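Local atomic coordinates of YARHG domain-containing protein (Legionella pneumophila subsp. pneumophila, PDB entry 4G2A), a protein that is of unknown function; it combines a DUF4424-like region with a YARHG domain and is a putative nutrient-binding protein. Residues N34-Q39 with P181-R186; G146-Y149 with H155-R158. All blocks are in the same frame, centred on the assembly; numbering follows the deposited sequence.

Contact 1 (N34-Q39 with P181-R186); sequences NLNEPQ and PNTPTR. With SO4 (sulfate ion), chain H; SO4 (sulfate ion), chain G.
The turn carrying Leu35 and Asn36 comes nearest to segment 181-186 at Asn36 and Thr183, whose CA atoms lie 6.7 Å apart; Asn34 to Glu37 form a type I beta turn closed by a weak bond from Glu37 N to Asn34 O. Leu35 reaches Pro181 with one methyl: its CD1 sits 3.8 Å from Pro181 CB and also rests against the Pro181 carbonyl oxygen. Beside it, Leu35 CB meets the Thr183 methyl CG2 at 3.8 Å. Thr183 holds OG1 anti to its backbone N (chi1 -168°), which brings the hydroxyl oxygen to 3.4 Å from Asn36 CB, the two side chains crossing nearly at right angles. The Asn36 amide turns elsewhere, with OD1 taking a hydrogen bond from Ile237 N. A water accepts from Leu35 N at 3.0 Å and donates to Pro181 O at 2.9 Å. At the far end Arg186 NH1 donates to Thr185 O, and two sulfates, probably from the crystallisation liquor, sit at the guanidinium edge and would balance its charge; NH2 lies 2.8 Å from O2 of sulfate H. The segments thus meet by van der Waals packing of carbon on carbon and carbon on oxygen, and one water supplies the polar link between their backbones.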
loop_
_atom_site.group_PDB
_atom_site.type_symbol
_atom_site.label_atom_id
_atom_site.label_comp_id
_atom_site.label_asym_id
_atom_site.label_seq_id
_atom_site.Cartn_x
_atom_site.Cartn_y
_atom_site.Cartn_z
ATOM N N ASN A 34 3.204 10.819 -3.203
ATOM C CA ASN A 34 4.129 11.246 -2.133
ATOM C C ASN A 34 4.674 10.097 -1.263
ATOM O O ASN A 34 4.947 10.332 -0.080
ATOM C CB ASN A 34 3.439 12.262 -1.194
ATOM C CG ASN A 34 2.905 13.502 -1.843
ATOM O OD1 ASN A 34 3.559 14.114 -2.678
ATOM N ND2 ASN A 34 1.705 13.914 -1.450
ATOM N N LEU A 35 4.859 8.885 -1.828
ATOM C CA LEU A 35 5.310 7.727 -1.040
ATOM C C LEU A 35 6.774 7.803 -0.611
ATOM O O LEU A 35 7.138 7.128 0.345
ATOM C CB LEU A 35 5.082 6.403 -1.795
ATOM C CG LEU A 35 3.643 5.998 -2.108
ATOM C CD1 LEU A 35 3.633 4.797 -2.993
ATOM C CD2 LEU A 35 2.912 5.634 -0.867
ATOM N N ASN A 36 7.603 8.613 -1.295
ATOM C CA ASN A 36 9.020 8.767 -0.973
ATOM C C ASN A 36 9.297 10.067 -0.206
ATOM O O ASN A 36 10.444 10.505 -0.106
ATOM C CB ASN A 36 9.871 8.704 -2.252
ATOM C CG ASN A 36 11.275 8.207 -2.008
ATOM O OD1 ASN A 36 11.503 7.277 -1.227
ATOM N ND2 ASN A 36 12.248 8.810 -2.671
ATOM N N GLU A 37 8.248 10.697 0.318
ATOM C CA GLU A 37 8.390 11.934 1.096
ATOM C C GLU A 37 8.722 11.551 2.541
ATOM O O GLU A 37 8.024 10.713 3.118
ATOM C CB GLU A 37 7.117 12.808 1.005
ATOM C CG GLU A 37 6.859 13.373 -0.383
ATOM C CD GLU A 37 7.739 14.527 -0.823
ATOM O OE1 GLU A 37 8.077 15.381 0.029
ATOM O OE2 GLU A 37 8.035 14.615 -2.037
ATOM N N PRO A 38 9.800 12.105 3.137
ATOM C CA PRO A 38 10.170 11.695 4.507
ATOM C C PRO A 38 9.148 12.124 5.591
ATOM O O PRO A 38 9.182 11.588 6.699
ATOM C CB PRO A 38 11.546 12.346 4.710
ATOM C CG PRO A 38 11.583 13.493 3.761
ATOM C CD PRO A 38 10.777 13.064 2.571
ATOM N N GLN A 39 8.230 13.055 5.260
ATOM C CA GLN A 39 7.150 13.571 6.122
ATOM C C GLN A 39 6.060 12.510 6.396
ATOM O O GLN A 39 5.166 12.750 7.223
ATOM C CB GLN A 39 6.466 14.798 5.475
ATOM C CG GLN A 39 7.395 15.906 5.006
ATOM C CD GLN A 39 7.615 15.843 3.519
ATOM O OE1 GLN A 39 6.678 15.903 2.716
ATOM N NE2 GLN A 39 8.866 15.768 3.117
ATOM N N PRO A 181 2.907 2.535 -7.509
ATOM C CA PRO A 181 3.449 3.426 -6.464
ATOM C C PRO A 181 3.794 4.844 -6.935
ATOM O O PRO A 181 3.749 5.773 -6.125
ATOM C CB PRO A 181 4.702 2.685 -5.994
ATOM C CG PRO A 181 4.463 1.250 -6.354
ATOM C CD PRO A 181 3.740 1.320 -7.661
ATOM N N ASN A 182 4.166 5.011 -8.226
ATOM C CA ASN A 182 4.550 6.289 -8.827
ATOM C C ASN A 182 5.884 6.823 -8.262
ATOM O O ASN A 182 6.194 8.013 -8.400
ATOM C CB ASN A 182 3.434 7.324 -8.695
ATOM C CG ASN A 182 2.293 7.032 -9.622
ATOM O OD1 ASN A 182 2.475 6.840 -10.818
ATOM N ND2 ASN A 182 1.095 6.993 -9.100
ATOM N N THR A 183 6.673 5.934 -7.641
ATOM C CA THR A 183 8.009 6.213 -7.094
ATOM C C THR A 183 8.825 4.928 -7.270
ATOM O O THR A 183 8.198 3.869 -7.280
ATOM C CB THR A 183 7.933 6.695 -5.619
ATOM O OG1 THR A 183 9.207 7.219 -5.214
ATOM C CG2 THR A 183 7.515 5.598 -4.643
ATOM N N PRO A 184 10.180 4.931 -7.398
ATOM C CA PRO A 184 10.892 3.636 -7.535
ATOM C C PRO A 184 10.718 2.752 -6.288
ATOM O O PRO A 184 10.734 3.255 -5.161
ATOM C CB PRO A 184 12.356 4.048 -7.777
ATOM C CG PRO A 184 12.280 5.458 -8.252
ATOM C CD PRO A 184 11.132 6.059 -7.485
ATOM N N THR A 185 10.421 1.461 -6.500
ATOM C CA THR A 185 10.194 0.499 -5.420
ATOM C C THR A 185 10.823 -0.853 -5.715
ATOM O O THR A 185 11.213 -1.155 -6.842
ATOM C CB THR A 185 8.659 0.250 -5.145
ATOM O OG1 THR A 185 8.065 -0.341 -6.291
ATOM C CG2 THR A 185 7.891 1.497 -4.743
ATOM N N ARG A 186 10.885 -1.663 -4.674
ATOM C CA ARG A 186 11.261 -3.072 -4.637
ATOM C C ARG A 186 10.322 -3.782 -3.674
ATOM O O ARG A 186 9.832 -3.155 -2.725
ATOM C CB ARG A 186 12.728 -3.269 -4.180
ATOM C CG ARG A 186 13.788 -3.082 -5.263
ATOM C CD ARG A 186 13.528 -3.961 -6.472
ATOM N NE ARG A 186 14.483 -3.743 -7.556
ATOM C CZ ARG A 186 14.368 -2.814 -8.495
ATOM N NH1 ARG A 186 13.360 -1.948 -8.465
ATOM N NH2 ARG A 186 15.287 -2.708 -9.445
HETATM S S SO4 H . 13.944 -0.402 -11.734
HETATM O O1 SO4 H . 13.687 0.508 -10.609
HETATM O O2 SO4 H . 15.309 -0.931 -11.607
HETATM O O3 SO4 H . 12.987 -1.504 -11.719
HETATM O O4 SO4 H . 13.815 0.309 -13.002
HETATM S S SO4 G . 18.051 -4.742 -8.129
HETATM O O1 SO4 G . 18.377 -3.396 -8.613
HETATM O O2 SO4 G . 19.234 -5.596 -8.201
HETATM O O3 SO4 G . 17.595 -4.674 -6.737
HETATM O O4 SO4 G . 16.996 -5.316 -8.963
HETATM O O HOH W 1 4.453 8.153 -4.703
#

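Contact 2 (G146-Y149 with H155-R158); sequences GATY and HWVR
A beta hairpin formed by strands 136-150 and 155-160 brings Thr148 and Tyr149 against His155 and Trp156 close to its turn. Tyr149 and His155 form an antiparallel non-hydrogen-bonded pair with CA atoms 4.5 Å apart. Next to them, Trp156 N donates to Thr148 O over 3.1 Å; the bond is fairly straight at nitrogen (162°), but the donor stands above the carbonyl plane. The same oxygen receives a CA-H...O contact from His155 CA at 3.3 Å and a hydrogen bond from a water that also donates to Trp156 O, so that the water spans the two strands.

On one side of the hairpin, Tyr149 CB lies over the face of the His155 imidazole, 4.3 Å from its centroid and almost on the ring normal, a CH-pi contact. Ala147 CB approaches the edge of that ring at CD2.

On the other side, Thr148 turns CG2 anti to its backbone N (chi1 -65° for OG1), bringing this methyl to 3.8 Å from Trp156 CB and 3.6 Å from Arg158 NH2. The extended Arg158 chain brings its guanidinium back over Trp156: one face covers Trp156 CB, and NH1 lies above the indole near its rim. A second water accepts from Arg158 NE at 2.9 Å and is hydrogen-bonded to Thr148 OG1, which also accepts a hydrogen bond from Gly7 N; Trp156 NE1 donates to Asp150 OD2.

One direct backbone bond therefore works together with two water bridges and packing on both sides. The guanidinium packs against Trp156 and the Thr148 methyl while NE donates to the water, so packing and this water bond together help to set the group's orientation.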
loop_
_atom_site.group_PDB
_atom_site.type_symbol
_atom_site.label_atom_id
_atom_site.label_comp_id
_atom_site.label_asym_id
_atom_site.label_seq_id
_atom_site.Cartn_x
_atom_site.Cartn_y
_atom_site.Cartn_z
ATOM N N GLY A 146 -4.378 6.613 3.669
ATOM C CA GLY A 146 -3.004 6.976 3.977
ATOM C C GLY A 146 -2.112 5.819 3.557
ATOM O O GLY A 146 -2.604 4.759 3.127
ATOM N N ALA A 147 -0.791 6.012 3.626
ATOM C CA ALA A 147 0.096 4.940 3.215
ATOM C C ALA A 147 0.747 4.312 4.437
ATOM O O ALA A 147 1.656 4.889 5.043
ATOM C CB ALA A 147 1.127 5.444 2.222
ATOM N N THR A 148 0.223 3.133 4.816
ATOM C CA THR A 148 0.671 2.305 5.928
ATOM C C THR A 148 2.192 2.092 5.837
ATOM O O THR A 148 2.747 1.840 4.763
ATOM C CB THR A 148 -0.142 0.970 5.941
ATOM O OG1 THR A 148 -1.483 1.311 6.214
ATOM C CG2 THR A 148 0.286 -0.004 7.031
ATOM N N TYR A 149 2.851 2.218 6.980
ATOM C CA TYR A 149 4.274 2.020 7.073
ATOM C C TYR A 149 4.616 1.514 8.487
ATOM O O TYR A 149 3.855 1.725 9.425
ATOM C CB TYR A 149 5.050 3.302 6.667
ATOM C CG TYR A 149 4.877 4.472 7.610
ATOM C CD1 TYR A 149 3.837 5.381 7.440
ATOM C CD2 TYR A 149 5.771 4.688 8.656
ATOM C CE1 TYR A 149 3.674 6.463 8.306
ATOM C CE2 TYR A 149 5.616 5.760 9.529
ATOM C CZ TYR A 149 4.573 6.655 9.342
ATOM O OH TYR A 149 4.430 7.718 10.193
ATOM N N HIS A 155 6.342 -0.454 3.529
ATOM C CA HIS A 155 5.137 0.240 3.063
ATOM C C HIS A 155 4.176 -0.877 2.688
ATOM O O HIS A 155 4.581 -1.850 2.044
ATOM C CB HIS A 155 5.427 1.180 1.887
ATOM C CG HIS A 155 5.652 2.617 2.266
ATOM N ND1 HIS A 155 6.923 3.094 2.584
ATOM C CD2 HIS A 155 4.785 3.658 2.270
ATOM C CE1 HIS A 155 6.773 4.392 2.817
ATOM N NE2 HIS A 155 5.507 4.777 2.653
ATOM N N TRP A 156 2.965 -0.824 3.208
ATOM C CA TRP A 156 1.964 -1.857 2.959
ATOM C C TRP A 156 0.802 -1.314 2.145
ATOM O O TRP A 156 0.243 -0.267 2.465
ATOM C CB TRP A 156 1.435 -2.426 4.278
ATOM C CG TRP A 156 2.412 -3.290 5.012
ATOM C CD1 TRP A 156 3.226 -2.919 6.039
ATOM C CD2 TRP A 156 2.617 -4.701 4.826
ATOM N NE1 TRP A 156 3.955 -3.994 6.477
ATOM C CE2 TRP A 156 3.606 -5.103 5.749
ATOM C CE3 TRP A 156 2.073 -5.663 3.946
ATOM C CZ2 TRP A 156 4.058 -6.433 5.836
ATOM C CZ3 TRP A 156 2.515 -6.978 4.037
ATOM C CH2 TRP A 156 3.513 -7.348 4.959
ATOM N N VAL A 157 0.442 -2.027 1.091
ATOM C CA VAL A 157 -0.713 -1.690 0.259
ATOM C C VAL A 157 -1.572 -2.943 0.333
ATOM O O VAL A 157 -1.060 -4.051 0.181
ATOM C CB VAL A 157 -0.387 -1.156 -1.173
ATOM C CG1 VAL A 157 0.807 -1.866 -1.788
ATOM C CG2 VAL A 157 -1.594 -1.207 -2.101
ATOM N N ARG A 158 -2.820 -2.773 0.773
ATOM C CA ARG A 158 -3.705 -3.905 1.004
ATOM C C ARG A 158 -5.066 -3.675 0.395
ATOM O O ARG A 158 -5.483 -2.540 0.181
ATOM C CB ARG A 158 -3.863 -4.197 2.516
ATOM C CG ARG A 158 -2.641 -3.966 3.394
ATOM C CD ARG A 158 -3.025 -4.195 4.825
ATOM N NE ARG A 158 -2.135 -3.563 5.805
ATOM C CZ ARG A 158 -1.064 -4.147 6.339
ATOM N NH1 ARG A 158 -0.700 -5.368 5.952
ATOM N NH2 ARG A 158 -0.353 -3.522 7.267
HETATM O O HOH W 2 1.788 1.914 2.068
HETATM O O HOH W 3 -3.318 -0.914 5.637
#

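The centres of contact 1 and contact 2 lie about 11 Å apart, and the hairpin of contact 2 falls, along the chain, within the long stretch between the two segments of contact 1. Leu35 joins them: its CD2 packs on Ala147 CB at 3.6 Å, while its other methyl serves contact 1, and Leu35 O lies 3.7 Å from His155 NE2. Strand 229-235 passes by both, with Thr235 touching Leu35, Asn36 and His155, and Leu233 touching Pro181 and bonding through its backbone to His155. Trp44 adds a shared apolar neighbour, meeting Leu35, Pro181 and Ala147. The sulfates bind at the Arg186 end of contact 1, where Arg211 N gives a sulfate a further bond.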